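Local coordinates for probable sulfate-binding lipoprotein SubI (Mycobacterium tuberculosis, PDB 6DDN) that probably binds sulfate outside the cell membrane and, as a carrier protein, serves its transport, at residues K134-G139 with R299-A304; F138-T143 with S235-A240; F144-G149 with P249-T254; L183-A188 with I200-T205; P256-I261 with P314-L319. All blocks are in the same frame, centred on the assembly; numbering follows the deposited sequence.

Contact 1 (K134-G139 with R299-A304); sequences KGIPFG and RPVDPA
Gly-139 and Arg-299 form an antiparallel hydrogen-bonded pair: Gly-139 N donates to Arg-299 O across 2.9 Å, and Arg-299 N returns a bond of 2.8 Å to Gly-139 O. The neighbouring non-hydrogen-bonded pair brings Phe-138 opposite Pro-300, with Phe-138 CA 3.3 Å from Arg-299 O in a CA-H...O contact. This is the close part, where short strand 299-300 joins strand 138-147 in the mixed sheet. The Phe-138 ring leaves the contact, because chi1 of 60° sets CG between the backbone N and the carbonyl carbon; Trp-293 stacks on it and Phe-298 meets it edge-to-face. Beyond the pairing, toward the partly exposed end, it is mainly Val-301 that bridges the chains. Its CG1 touches Ile-136 O at 3.3 Å, and its CG2 reaches Pro-137 O at the same distance. Between side chains the packing is thinner: Val-301 CG1 lies 3.9 Å from Ile-136 CG2, the two crossing at about a right angle. Pairing here thus rests on main-chain bonds with a little apolar cover, while the guanidinium of Arg-299 is committed elsewhere, in a salt bridge to Glu-237 and a bond to Pro-314 O.

Contact 2 (F138-T143 with S235-A240); sequences FGSVVT and SYENEA. With SO4 (sulfate ion), chain C.
Val-142 and Tyr-236 make an antiparallel non-hydrogen-bonded pair, followed by the hydrogen-bonded pair of Thr-143 with Ser-235, where Thr-143 N donates to Ser-235 O at 3.0 Å and Ser-235 N to Thr-143 O at 3.1 Å. At Tyr-236, the N-cap residue, the second chain turns straight into helix 237-245, and the first-turn amide Glu-237 N bonds to Val-141 O at 3.0 Å. Ser-140 OG also lies under this helix start: it accepts a long bond of 3.3 Å from Asn-238 N and donates to a water 2.7 Å away, which in turn donates to Glu-237 OE1. The Glu-237 side chain runs alongside Val-141 to a salt bridge with Arg-299. A strand running directly into a helix here is consistent with the type 2 periplasmic binding protein fold. Tyr-236 extends from the turn, away from strand 138-147, to a sulfate, probably from the crystallisation liquor though in a protein thought to bind sulfate. Tyr-236 OH donates to sulfate O2 at 2.8 Å, the oxygen lying at the ring edge; Ser-175, Ser-177, Gly-218 and Ala-60 also bond this ion, and Ser-110 bonds the hydroxyl. On the other flank Thr-143 CG2 packs 3.6 Å from Glu-237 CA.

Contact 3 (F144-G149 with P249-T254); sequences FVVRAG and PVQHVT
Val-146 N donates to Gln-251 O in a bond of 2.7 Å. Gln-251 N answers to Val-146 O at 2.8 Å, and the two close one hydrogen-bonded pair of an antiparallel arrangement in which strand 250-253 flanks the C-terminal half of strand 138-147. A second such pair joins Phe-144 with Val-253, each amide 3.0 Å from the other's carbonyl: Phe-144 N to Val-253 O, and Val-253 N to Phe-144 O. The short strand axes are 140° apart, a marked twist away from exact antiparallel. On one face of the sheet sit Phe-144, Val-146, Gln-251 and Val-253. With chi1 at 86°, Val-146 turns CG1 across the strand gap, where it meets Gln-251 CG at 3.6 Å. The Phe-144 ring meets Trp-157 edge-to-face. On the face of Val-145 and His-252, Ala-240 of helix 237-245 touches both side chains; the His-252 imidazole leads off to Glu-244, ND1 bonding its carboxylate. Arg-147 likewise turns from strand 250-253 and makes a cation-pi contact with Phe-225, also bonding Phe-225 O and Gly-230 O. At the exposed end Ala-148 N bonds Pro-249 O at 3.2 Å, coming in 50° above the carbonyl plane.

Contact 4 (L183-A188 with I200-T205); sequences LAPYAA and IDFVNT
Pro-185 and Phe-202 meet most closely, with Pro-185 CB 3.3 Å from Phe-202 CE1 and CD1 the next ring atom along. Phe-202 directs its ring at the proline because CG stands opposite the backbone N (chi1 176°), swinging the side chain across to the neighbouring helix. Next to it Val-203 uses a single methyl for two partners: CG2 lies 4.2 Å from Pro-185 CG and an equal distance from Tyr-186 CB. Tyr-186 takes the other flank. Its chi1 of 170° lays the ring along Ile-200, the two side chains side by side and pointing the same way, and Tyr-186 CE1 comes 4.1 Å from Ile-200 CG1. The backbone nitrogen of Ile-200 lies in the plane of this ring, at its edge, 3.8 Å from Tyr-186 CD1. These contacts join two successive helices, 177-190 and 196-210, as a splayed helical hairpin whose short axis segments approach to 8.5 Å at 138°. The first helix is kinked at Pro-185, where N cannot bond to the preceding turn. No hydrogen bond passes between the two segments; the contacts are between carbon atoms, apart from those of Val-203 CG2 and the Tyr-186 ring edge with backbone nitrogens. The Tyr-186 hydroxyl is satisfied nearby by Asn-196 OD1, just at the start of the second helix, and the Tyr-186 ring meets Phe-336 edge-to-face. From the other side of helix 177-190, Leu-183, Ala-184 and Ala-187 lean on Phe-259 of strand 257-267, while Pro-185 also touches Trp-157 and Phe-202 touches Leu-161.

Contact 5 (P256-I261 with P314-L319); sequences PQTFKI and PVPAKL. With SO4 (sulfate ion), chain G; SO4 (sulfate ion), chain H.
Gln-257 and Lys-318, then Thr-258 and Leu-319, are paired in parallel, CA atoms of the first pair 4.6 Å apart, so that short strand 318-320 lies along strand 257-267 in the mixed sheet. Thr-258 N donates to Lys-318 O at 3.0 Å in a nearly straight bond, 169° at hydrogen. Just before the strand, Pro-256 O receives Lys-318 N at 3.0 Å together with a weak bond from Ala-317 N, so that one carbonyl holds two successive amides of the incoming chain. Side chains fall on two faces. On that of Thr-258 and Leu-319, the Thr-258 methyl CG2 packs 3.6 Å from Pro-316 CG, the two side chains crossing at about a right angle. Thr-258 OG1 lies very close to Val-142 O of strand 138-147, too close for the details of that bond to be trusted. Leu-319 leans forward along strand 257-267, CG lying 3.7 Å from Lys-260 CB, and also touches Val-141. The other face brings Gln-257 and Lys-318 together through their aliphatic parts, Gln-257 CG at 3.8 Å from Lys-318 CB. Their polar ends both look to Trp-320: Gln-257 OE1 accepts from its NE1, and Lys-318 makes a cation-pi contact with its ring. Gln-257 also touches Ala-188 of helix 177-190. At the outer end a sulfate ion, probably from the crystallisation liquor, rests against the Pro-256 ring, and its O1 accepts from Gln-257 N at 3.1 Å.

In the fold
From the N terminus, the first segments of contacts 1, 2 and 3 come in succession, all using strand 138-147. Contact 4 then opens and closes quickly, joining helices 177-190 and 196-210, and is nested inside the loops of the first three. Contact 2 closes at 235-240 and contact 3 at 249-254, so these two cross, while contact 3 is nested in the long loop that contact 1 closes at 299-304. Contact 5 opens at 256-261, after contact 3 closes, and ends at 314-319, crossing contact 1. Four contacts thus share one mixed sheet around strands 138-147 and 257-267; contact 4 packs against it from helix 177-190.

Contact 1 (K134-G139 with R299-A304)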
# COMPACT_ATOMS: atom_id res chain seq x y z
N LYS A 134 -1.64 11.85 10.97
CA LYS A 134 -2.24 12.06 9.65
C LYS A 134 -3.04 10.85 9.18
O LYS A 134 -3.28 10.69 7.98
CB LYS A 134 -1.19 12.44 8.61
CG LYS A 134 -0.45 13.72 8.92
CD LYS A 134 -0.39 14.60 7.69
CE LYS A 134 0.75 15.59 7.79
NZ LYS A 134 0.69 16.56 6.68
N GLY A 135 -3.45 9.99 10.11
CA GLY A 135 -4.22 8.81 9.75
C GLY A 135 -3.42 7.72 9.08
O GLY A 135 -4.01 6.83 8.47
N ILE A 136 -2.10 7.75 9.19
CA ILE A 136 -1.23 6.75 8.57
C ILE A 136 -0.57 5.95 9.69
O ILE A 136 0.32 6.46 10.38
CB ILE A 136 -0.19 7.40 7.65
CG1 ILE A 136 -0.86 7.89 6.37
CG2 ILE A 136 0.91 6.42 7.30
CD1 ILE A 136 -0.44 9.27 5.94
N PRO A 137 -0.98 4.69 9.91
CA PRO A 137 -0.39 3.90 10.99
C PRO A 137 0.81 3.07 10.55
O PRO A 137 1.58 2.59 11.38
CB PRO A 137 -1.55 3.00 11.42
CG PRO A 137 -2.30 2.76 10.15
CD PRO A 137 -2.15 4.02 9.32
N PHE A 138 0.96 2.89 9.24
CA PHE A 138 2.07 2.12 8.69
C PHE A 138 2.20 2.46 7.21
O PHE A 138 1.43 3.24 6.66
CB PHE A 138 1.88 0.62 8.92
CG PHE A 138 0.63 0.06 8.28
CD1 PHE A 138 0.62 -0.31 6.94
CD2 PHE A 138 -0.52 -0.11 9.02
CE1 PHE A 138 -0.52 -0.83 6.35
CE2 PHE A 138 -1.67 -0.63 8.44
CZ PHE A 138 -1.67 -0.99 7.11
N GLY A 139 3.20 1.86 6.58
CA GLY A 139 3.42 2.06 5.17
C GLY A 139 4.42 1.07 4.63
O GLY A 139 4.66 0.02 5.23
N ARG A 299 6.15 -1.13 7.28
CA ARG A 299 7.00 -0.16 7.95
C ARG A 299 6.19 0.67 8.94
O ARG A 299 5.26 1.37 8.53
CB ARG A 299 7.69 0.73 6.92
CG ARG A 299 8.87 0.04 6.26
CD ARG A 299 9.29 0.70 4.97
NE ARG A 299 10.37 -0.04 4.33
CZ ARG A 299 11.60 0.41 4.18
NH1 ARG A 299 11.93 1.62 4.61
NH2 ARG A 299 12.52 -0.35 3.58
N PRO A 300 6.50 0.63 10.23
CA PRO A 300 5.70 1.35 11.22
C PRO A 300 6.01 2.84 11.22
O PRO A 300 7.07 3.29 10.78
CB PRO A 300 6.11 0.70 12.54
CG PRO A 300 7.53 0.30 12.31
CD PRO A 300 7.60 -0.12 10.86
N VAL A 301 5.05 3.61 11.75
CA VAL A 301 5.22 5.05 11.89
C VAL A 301 5.71 5.46 13.27
O VAL A 301 6.14 6.61 13.44
CB VAL A 301 3.90 5.80 11.56
CG1 VAL A 301 3.48 5.52 10.13
CG2 VAL A 301 2.81 5.41 12.54
N ASP A 302 5.65 4.58 14.25
CA ASP A 302 6.22 4.86 15.56
C ASP A 302 7.72 5.04 15.43
O ASP A 302 8.42 4.08 15.06
CB ASP A 302 5.89 3.73 16.54
CG ASP A 302 6.19 4.11 17.99
OD1 ASP A 302 7.27 4.67 18.27
OD2 ASP A 302 5.32 3.83 18.85
N PRO A 303 8.27 6.22 15.72
CA PRO A 303 9.71 6.44 15.51
C PRO A 303 10.60 5.53 16.34
O PRO A 303 11.74 5.28 15.94
CB PRO A 303 9.90 7.91 15.90
CG PRO A 303 8.75 8.22 16.80
CD PRO A 303 7.61 7.42 16.27
N ALA A 304 10.11 5.02 17.47
CA ALA A 304 10.91 4.08 18.26
C ALA A 304 10.86 2.68 17.67
O ALA A 304 11.89 2.00 17.59
CB ALA A 304 10.43 4.07 19.71

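Contact 2 (F138-T143 with S235-A240)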
# COMPACT_ATOMS: atom_id res chain seq x y z
N PHE A 138 0.96 2.89 9.24
CA PHE A 138 2.07 2.12 8.69
C PHE A 138 2.20 2.46 7.21
O PHE A 138 1.43 3.24 6.66
CB PHE A 138 1.88 0.62 8.92
CG PHE A 138 0.63 0.06 8.28
CD1 PHE A 138 0.62 -0.31 6.94
CD2 PHE A 138 -0.52 -0.11 9.02
CE1 PHE A 138 -0.52 -0.83 6.35
CE2 PHE A 138 -1.67 -0.63 8.44
CZ PHE A 138 -1.67 -0.99 7.11
N GLY A 139 3.20 1.86 6.58
CA GLY A 139 3.42 2.06 5.17
C GLY A 139 4.42 1.07 4.63
O GLY A 139 4.66 0.02 5.23
N SER A 140 5.00 1.41 3.49
CA SER A 140 5.96 0.53 2.83
C SER A 140 6.76 1.36 1.83
O SER A 140 6.73 2.59 1.85
CB SER A 140 5.24 -0.65 2.16
OG SER A 140 6.16 -1.65 1.77
N VAL A 141 7.48 0.67 0.95
CA VAL A 141 8.16 1.29 -0.17
C VAL A 141 7.91 0.45 -1.41
O VAL A 141 7.64 -0.75 -1.33
CB VAL A 141 9.68 1.44 0.07
CG1 VAL A 141 9.95 2.44 1.18
CG2 VAL A 141 10.30 0.09 0.39
N VAL A 142 7.99 1.10 -2.58
CA VAL A 142 7.88 0.38 -3.83
C VAL A 142 9.13 -0.47 -4.05
O VAL A 142 10.26 -0.00 -3.83
CB VAL A 142 7.66 1.36 -4.99
CG1 VAL A 142 7.59 0.62 -6.31
CG2 VAL A 142 6.39 2.17 -4.76
N THR A 143 8.93 -1.72 -4.46
CA THR A 143 10.04 -2.64 -4.66
C THR A 143 9.78 -3.48 -5.90
O THR A 143 8.65 -3.58 -6.39
CB THR A 143 10.24 -3.55 -3.44
OG1 THR A 143 11.43 -4.33 -3.61
CG2 THR A 143 9.05 -4.48 -3.27
N SER A 235 5.59 -3.94 -6.66
CA SER A 235 4.70 -4.30 -5.56
C SER A 235 5.17 -3.60 -4.29
O SER A 235 6.22 -2.97 -4.26
CB SER A 235 4.66 -5.82 -5.37
OG SER A 235 3.73 -6.18 -4.36
N TYR A 236 4.35 -3.73 -3.25
CA TYR A 236 4.76 -3.27 -1.93
C TYR A 236 5.89 -4.14 -1.40
O TYR A 236 6.00 -5.33 -1.71
CB TYR A 236 3.59 -3.33 -0.93
CG TYR A 236 2.27 -2.74 -1.38
CD1 TYR A 236 1.42 -3.44 -2.22
CD2 TYR A 236 1.86 -1.50 -0.91
CE1 TYR A 236 0.21 -2.91 -2.62
CE2 TYR A 236 0.65 -0.96 -1.30
CZ TYR A 236 -0.17 -1.67 -2.15
OH TYR A 236 -1.38 -1.13 -2.54
N GLU A 237 6.74 -3.53 -0.57
CA GLU A 237 7.75 -4.31 0.13
C GLU A 237 7.11 -5.30 1.10
O GLU A 237 7.64 -6.39 1.30
CB GLU A 237 8.71 -3.37 0.87
CG GLU A 237 9.92 -4.04 1.49
CD GLU A 237 10.58 -3.16 2.54
OE1 GLU A 237 9.85 -2.47 3.28
OE2 GLU A 237 11.82 -3.17 2.62
N ASN A 238 5.98 -4.93 1.69
CA ASN A 238 5.29 -5.86 2.58
C ASN A 238 4.74 -7.05 1.80
O ASN A 238 4.73 -8.18 2.30
CB ASN A 238 4.17 -5.15 3.34
CG ASN A 238 3.25 -4.36 2.43
OD1 ASN A 238 3.36 -3.14 2.32
ND2 ASN A 238 2.32 -5.05 1.78
N GLU A 239 4.27 -6.81 0.57
CA GLU A 239 3.73 -7.90 -0.23
C GLU A 239 4.83 -8.84 -0.70
O GLU A 239 4.62 -10.06 -0.79
CB GLU A 239 2.94 -7.34 -1.42
CG GLU A 239 2.38 -8.41 -2.36
CD GLU A 239 1.08 -9.02 -1.87
OE1 GLU A 239 0.26 -9.43 -2.72
OE2 GLU A 239 0.87 -9.09 -0.64
N ALA A 240 6.01 -8.30 -1.01
CA ALA A 240 7.14 -9.16 -1.35
C ALA A 240 7.56 -10.01 -0.16
O ALA A 240 7.84 -11.20 -0.30
CB ALA A 240 8.31 -8.32 -1.86
S SO4 C . -4.31 -2.50 -3.97
O1 SO4 C . -5.56 -2.74 -3.25
O2 SO4 C . -3.20 -3.12 -3.23
O3 SO4 C . -4.38 -3.09 -5.30
O4 SO4 C . -4.08 -1.07 -4.08
O HOH W 1 7.18 -2.67 4.11

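Contact 3 (F144-G149 with P249-T254)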
# COMPACT_ATOMS: atom_id res chain seq x y z
N PHE A 144 10.86 -4.07 -6.42
CA PHE A 144 10.78 -5.00 -7.54
C PHE A 144 10.67 -6.41 -6.99
O PHE A 144 11.63 -6.93 -6.41
CB PHE A 144 12.01 -4.91 -8.44
CG PHE A 144 12.20 -3.58 -9.11
CD1 PHE A 144 11.12 -2.81 -9.47
CD2 PHE A 144 13.48 -3.11 -9.39
CE1 PHE A 144 11.30 -1.59 -10.10
CE2 PHE A 144 13.67 -1.90 -10.01
CZ PHE A 144 12.58 -1.13 -10.37
N VAL A 145 9.52 -7.05 -7.17
CA VAL A 145 9.46 -8.49 -6.93
C VAL A 145 10.08 -9.19 -8.12
O VAL A 145 9.81 -8.86 -9.28
CB VAL A 145 8.02 -8.96 -6.67
CG1 VAL A 145 8.01 -10.46 -6.40
CG2 VAL A 145 7.42 -8.22 -5.50
N VAL A 146 10.94 -10.17 -7.83
CA VAL A 146 11.82 -10.76 -8.81
C VAL A 146 11.84 -12.27 -8.58
O VAL A 146 11.53 -12.75 -7.49
CB VAL A 146 13.24 -10.16 -8.71
CG1 VAL A 146 14.07 -10.89 -7.67
CG2 VAL A 146 13.92 -10.17 -10.05
N ARG A 147 12.18 -13.02 -9.62
CA ARG A 147 12.22 -14.46 -9.44
C ARG A 147 13.50 -14.87 -8.73
O ARG A 147 14.51 -14.16 -8.75
CB ARG A 147 12.06 -15.16 -10.78
CG ARG A 147 10.60 -15.15 -11.20
CD ARG A 147 10.32 -15.67 -12.59
NE ARG A 147 9.04 -15.15 -13.07
CZ ARG A 147 7.86 -15.37 -12.50
NH1 ARG A 147 7.75 -16.14 -11.43
NH2 ARG A 147 6.77 -14.83 -13.03
N ALA A 148 13.44 -16.03 -8.08
CA ALA A 148 14.49 -16.47 -7.17
C ALA A 148 15.86 -16.41 -7.83
O ALA A 148 16.07 -17.01 -8.89
CB ALA A 148 14.19 -17.88 -6.67
N GLY A 149 16.78 -15.68 -7.21
CA GLY A 149 18.11 -15.49 -7.74
C GLY A 149 18.26 -14.30 -8.66
O GLY A 149 19.38 -14.04 -9.12
N PRO A 249 8.90 -19.05 -4.73
CA PRO A 249 10.30 -18.84 -5.16
C PRO A 249 10.50 -17.47 -5.82
O PRO A 249 10.68 -17.33 -7.03
CB PRO A 249 10.51 -20.00 -6.14
CG PRO A 249 9.17 -20.21 -6.74
CD PRO A 249 8.17 -19.93 -5.65
N VAL A 250 10.47 -16.43 -4.98
CA VAL A 250 10.70 -15.06 -5.42
C VAL A 250 11.59 -14.37 -4.39
O VAL A 250 11.73 -14.81 -3.25
CB VAL A 250 9.39 -14.28 -5.61
CG1 VAL A 250 8.57 -14.85 -6.76
CG2 VAL A 250 8.58 -14.29 -4.32
N GLN A 251 12.20 -13.27 -4.82
CA GLN A 251 12.86 -12.33 -3.92
C GLN A 251 12.56 -10.92 -4.41
O GLN A 251 11.80 -10.73 -5.37
CB GLN A 251 14.37 -12.60 -3.83
CG GLN A 251 15.00 -13.15 -5.09
CD GLN A 251 16.37 -13.76 -4.83
OE1 GLN A 251 16.48 -14.85 -4.27
NE2 GLN A 251 17.42 -13.06 -5.25
N HIS A 252 13.14 -9.92 -3.75
CA HIS A 252 12.87 -8.55 -4.14
C HIS A 252 14.11 -7.68 -3.99
O HIS A 252 14.90 -7.86 -3.05
CB HIS A 252 11.71 -7.95 -3.32
CG HIS A 252 12.02 -7.74 -1.87
ND1 HIS A 252 11.93 -8.75 -0.94
CD2 HIS A 252 12.41 -6.63 -1.20
CE1 HIS A 252 12.26 -8.27 0.25
NE2 HIS A 252 12.55 -6.99 0.12
N VAL A 253 14.28 -6.76 -4.93
CA VAL A 253 15.31 -5.73 -4.90
C VAL A 253 14.61 -4.38 -4.97
O VAL A 253 13.76 -4.17 -5.84
CB VAL A 253 16.32 -5.89 -6.05
CG1 VAL A 253 17.61 -5.15 -5.73
CG2 VAL A 253 16.58 -7.35 -6.34
N THR A 254 14.97 -3.49 -4.07
CA THR A 254 14.41 -2.14 -4.14
C THR A 254 15.31 -1.26 -5.00
O THR A 254 16.53 -1.23 -4.77
CB THR A 254 14.27 -1.54 -2.75
OG1 THR A 254 13.61 -2.48 -1.89
CG2 THR A 254 13.46 -0.26 -2.80

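Contact 4 (L183-A188 with I200-T205)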
# COMPACT_ATOMS: atom_id res chain seq x y z
N LEU A 183 4.12 6.13 -9.54
CA LEU A 183 4.68 7.33 -8.94
C LEU A 183 6.19 7.19 -8.74
O LEU A 183 6.94 8.14 -8.98
CB LEU A 183 4.00 7.61 -7.60
CG LEU A 183 2.66 8.34 -7.69
CD1 LEU A 183 1.89 8.20 -6.39
CD2 LEU A 183 2.88 9.80 -8.04
N ALA A 184 6.65 6.01 -8.31
CA ALA A 184 8.07 5.82 -8.06
C ALA A 184 8.92 6.03 -9.31
O ALA A 184 9.88 6.81 -9.25
CB ALA A 184 8.31 4.44 -7.44
N PRO A 185 8.64 5.39 -10.45
CA PRO A 185 9.47 5.65 -11.63
C PRO A 185 9.32 7.06 -12.16
O PRO A 185 10.29 7.61 -12.71
CB PRO A 185 8.97 4.61 -12.64
CG PRO A 185 7.57 4.39 -12.27
CD PRO A 185 7.56 4.43 -10.77
N TYR A 186 8.14 7.67 -12.02
CA TYR A 186 7.99 9.06 -12.42
C TYR A 186 8.86 9.96 -11.55
O TYR A 186 9.63 10.78 -12.06
CB TYR A 186 6.53 9.50 -12.33
CG TYR A 186 6.38 10.99 -12.49
CD1 TYR A 186 6.51 11.59 -13.73
CD2 TYR A 186 6.13 11.80 -11.39
CE1 TYR A 186 6.38 12.96 -13.88
CE2 TYR A 186 6.00 13.17 -11.53
CZ TYR A 186 6.13 13.74 -12.78
OH TYR A 186 6.00 15.11 -12.93
N ALA A 187 8.74 9.82 -10.22
CA ALA A 187 9.55 10.62 -9.32
C ALA A 187 11.04 10.37 -9.54
O ALA A 187 11.85 11.31 -9.47
CB ALA A 187 9.17 10.32 -7.87
N ALA A 188 11.42 9.13 -9.82
CA ALA A 188 12.83 8.80 -10.02
C ALA A 188 13.36 9.42 -11.31
O ALA A 188 14.39 10.11 -11.30
CB ALA A 188 13.03 7.29 -10.03
N ILE A 200 7.33 11.42 -17.41
CA ILE A 200 6.23 10.94 -18.23
C ILE A 200 6.75 10.03 -19.33
O ILE A 200 6.19 8.95 -19.58
CB ILE A 200 5.44 12.13 -18.81
CG1 ILE A 200 4.90 13.02 -17.69
CG2 ILE A 200 4.31 11.63 -19.69
CD1 ILE A 200 3.63 12.51 -17.06
N ASP A 201 7.82 10.44 -20.01
CA ASP A 201 8.34 9.66 -21.12
C ASP A 201 8.85 8.30 -20.66
O ASP A 201 8.78 7.32 -21.42
CB ASP A 201 9.44 10.43 -21.84
CG ASP A 201 8.91 11.60 -22.64
OD1 ASP A 201 7.71 11.92 -22.50
OD2 ASP A 201 9.68 12.19 -23.42
N PHE A 202 9.35 8.20 -19.43
CA PHE A 202 9.75 6.90 -18.91
C PHE A 202 8.52 6.02 -18.67
O PHE A 202 8.46 4.88 -19.15
CB PHE A 202 10.55 7.04 -17.62
CG PHE A 202 10.91 5.73 -16.99
CD1 PHE A 202 10.04 5.10 -16.11
CD2 PHE A 202 12.11 5.11 -17.30
CE1 PHE A 202 10.37 3.88 -15.55
CE2 PHE A 202 12.45 3.89 -16.73
CZ PHE A 202 11.57 3.28 -15.85
N VAL A 203 7.55 6.53 -17.91
CA VAL A 203 6.31 5.80 -17.68
C VAL A 203 5.65 5.44 -19.00
O VAL A 203 5.10 4.35 -19.16
CB VAL A 203 5.37 6.63 -16.78
CG1 VAL A 203 3.96 6.06 -16.79
CG2 VAL A 203 5.92 6.71 -15.36
N ASN A 204 5.71 6.36 -19.97
CA ASN A 204 5.21 6.10 -21.31
C ASN A 204 5.81 4.82 -21.89
O ASN A 204 5.10 3.90 -22.29
CB ASN A 204 5.51 7.30 -22.21
CG ASN A 204 4.41 7.58 -23.20
OD1 ASN A 204 3.83 6.66 -23.78
ND2 ASN A 204 4.13 8.86 -23.42
N THR A 205 7.15 4.76 -21.93
CA THR A 205 7.81 3.60 -22.50
C THR A 205 7.62 2.36 -21.63
O THR A 205 7.50 1.25 -22.14
CB THR A 205 9.30 3.89 -22.69
OG1 THR A 205 9.46 5.15 -23.35
CG2 THR A 205 9.96 2.81 -23.52

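Contact 5 (P256-I261 with P314-L319)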
# COMPACT_ATOMS: atom_id res chain seq x y z
N PRO A 256 17.38 1.93 -6.36
CA PRO A 256 18.03 2.97 -5.55
C PRO A 256 17.12 4.14 -5.22
O PRO A 256 17.14 4.64 -4.09
CB PRO A 256 19.22 3.40 -6.42
CG PRO A 256 19.50 2.20 -7.27
CD PRO A 256 18.17 1.58 -7.55
N GLN A 257 16.31 4.58 -6.17
CA GLN A 257 15.25 5.54 -5.92
C GLN A 257 13.92 4.81 -5.90
O GLN A 257 13.60 4.06 -6.83
CB GLN A 257 15.23 6.64 -6.99
CG GLN A 257 16.55 7.37 -7.18
CD GLN A 257 16.38 8.67 -7.94
OE1 GLN A 257 15.57 9.52 -7.58
NE2 GLN A 257 17.14 8.82 -9.02
N THR A 258 13.15 5.01 -4.83
CA THR A 258 11.84 4.41 -4.70
C THR A 258 10.91 5.41 -4.02
O THR A 258 11.33 6.48 -3.58
CB THR A 258 11.89 3.09 -3.91
OG1 THR A 258 10.64 2.40 -4.06
CG2 THR A 258 12.13 3.36 -2.44
N PHE A 259 9.63 5.05 -3.96
CA PHE A 259 8.59 5.92 -3.42
C PHE A 259 8.14 5.44 -2.05
O PHE A 259 8.07 4.23 -1.80
CB PHE A 259 7.40 6.00 -4.37
CG PHE A 259 6.69 7.32 -4.33
CD1 PHE A 259 7.13 8.38 -5.11
CD2 PHE A 259 5.59 7.51 -3.51
CE1 PHE A 259 6.50 9.60 -5.07
CE2 PHE A 259 4.94 8.73 -3.47
CZ PHE A 259 5.40 9.78 -4.25
N LYS A 260 7.82 6.38 -1.18
CA LYS A 260 7.35 6.06 0.16
C LYS A 260 5.85 5.78 0.12
O LYS A 260 5.05 6.66 -0.21
CB LYS A 260 7.65 7.21 1.12
CG LYS A 260 7.28 6.92 2.57
CD LYS A 260 7.05 8.21 3.34
CE LYS A 260 7.21 8.00 4.84
NZ LYS A 260 7.17 9.28 5.59
N ILE A 261 5.48 4.55 0.45
CA ILE A 261 4.08 4.14 0.48
C ILE A 261 3.51 4.44 1.86
O ILE A 261 4.10 4.05 2.88
CB ILE A 261 3.93 2.65 0.13
CG1 ILE A 261 4.48 2.39 -1.27
CG2 ILE A 261 2.48 2.21 0.25
CD1 ILE A 261 4.24 0.97 -1.77
N PRO A 314 15.34 -1.26 5.02
CA PRO A 314 16.51 -0.43 4.68
C PRO A 314 16.11 0.83 3.94
O PRO A 314 15.21 0.83 3.09
CB PRO A 314 17.34 -1.36 3.79
CG PRO A 314 16.32 -2.24 3.14
CD PRO A 314 15.24 -2.45 4.17
N VAL A 315 16.78 1.92 4.27
CA VAL A 315 16.55 3.18 3.54
C VAL A 315 17.15 3.06 2.15
O VAL A 315 18.25 2.50 2.00
CB VAL A 315 17.16 4.36 4.31
CG1 VAL A 315 18.65 4.18 4.50
CG2 VAL A 315 16.86 5.68 3.61
N PRO A 316 16.47 3.50 1.11
CA PRO A 316 17.05 3.49 -0.23
C PRO A 316 17.98 4.69 -0.41
O PRO A 316 18.21 5.47 0.51
CB PRO A 316 15.83 3.59 -1.14
CG PRO A 316 14.85 4.38 -0.34
CD PRO A 316 15.06 3.96 1.09
N ALA A 317 18.53 4.81 -1.62
CA ALA A 317 19.33 5.99 -1.93
C ALA A 317 18.47 7.25 -1.94
O ALA A 317 18.96 8.33 -1.58
CB ALA A 317 20.03 5.81 -3.28
N LYS A 318 17.20 7.12 -2.32
CA LYS A 318 16.30 8.27 -2.37
C LYS A 318 14.88 7.78 -2.12
O LYS A 318 14.36 6.97 -2.89
CB LYS A 318 16.39 8.99 -3.71
CG LYS A 318 15.47 10.18 -3.83
CD LYS A 318 15.78 11.20 -2.75
CE LYS A 318 14.95 12.46 -2.93
NZ LYS A 318 15.29 13.47 -1.90
N LEU A 319 14.26 8.29 -1.06
CA LEU A 319 12.87 7.96 -0.72
C LEU A 319 11.99 9.13 -1.14
O LEU A 319 11.92 10.15 -0.45
CB LEU A 319 12.74 7.66 0.77
CG LEU A 319 11.38 7.11 1.21
CD1 LEU A 319 11.10 5.78 0.52
CD2 LEU A 319 11.30 6.96 2.72
S SO4 G . 16.94 4.34 -10.07
O1 SO4 G . 15.80 4.52 -9.19
O2 SO4 G . 16.85 3.02 -10.69
O3 SO4 G . 16.94 5.36 -11.11
O4 SO4 G . 18.17 4.43 -9.28
S SO4 H . 15.87 10.22 1.44
O1 SO4 H . 14.97 10.35 2.59
O2 SO4 H . 16.70 9.03 1.61
O3 SO4 H . 15.08 10.09 0.22
O4 SO4 H . 16.71 11.41 1.34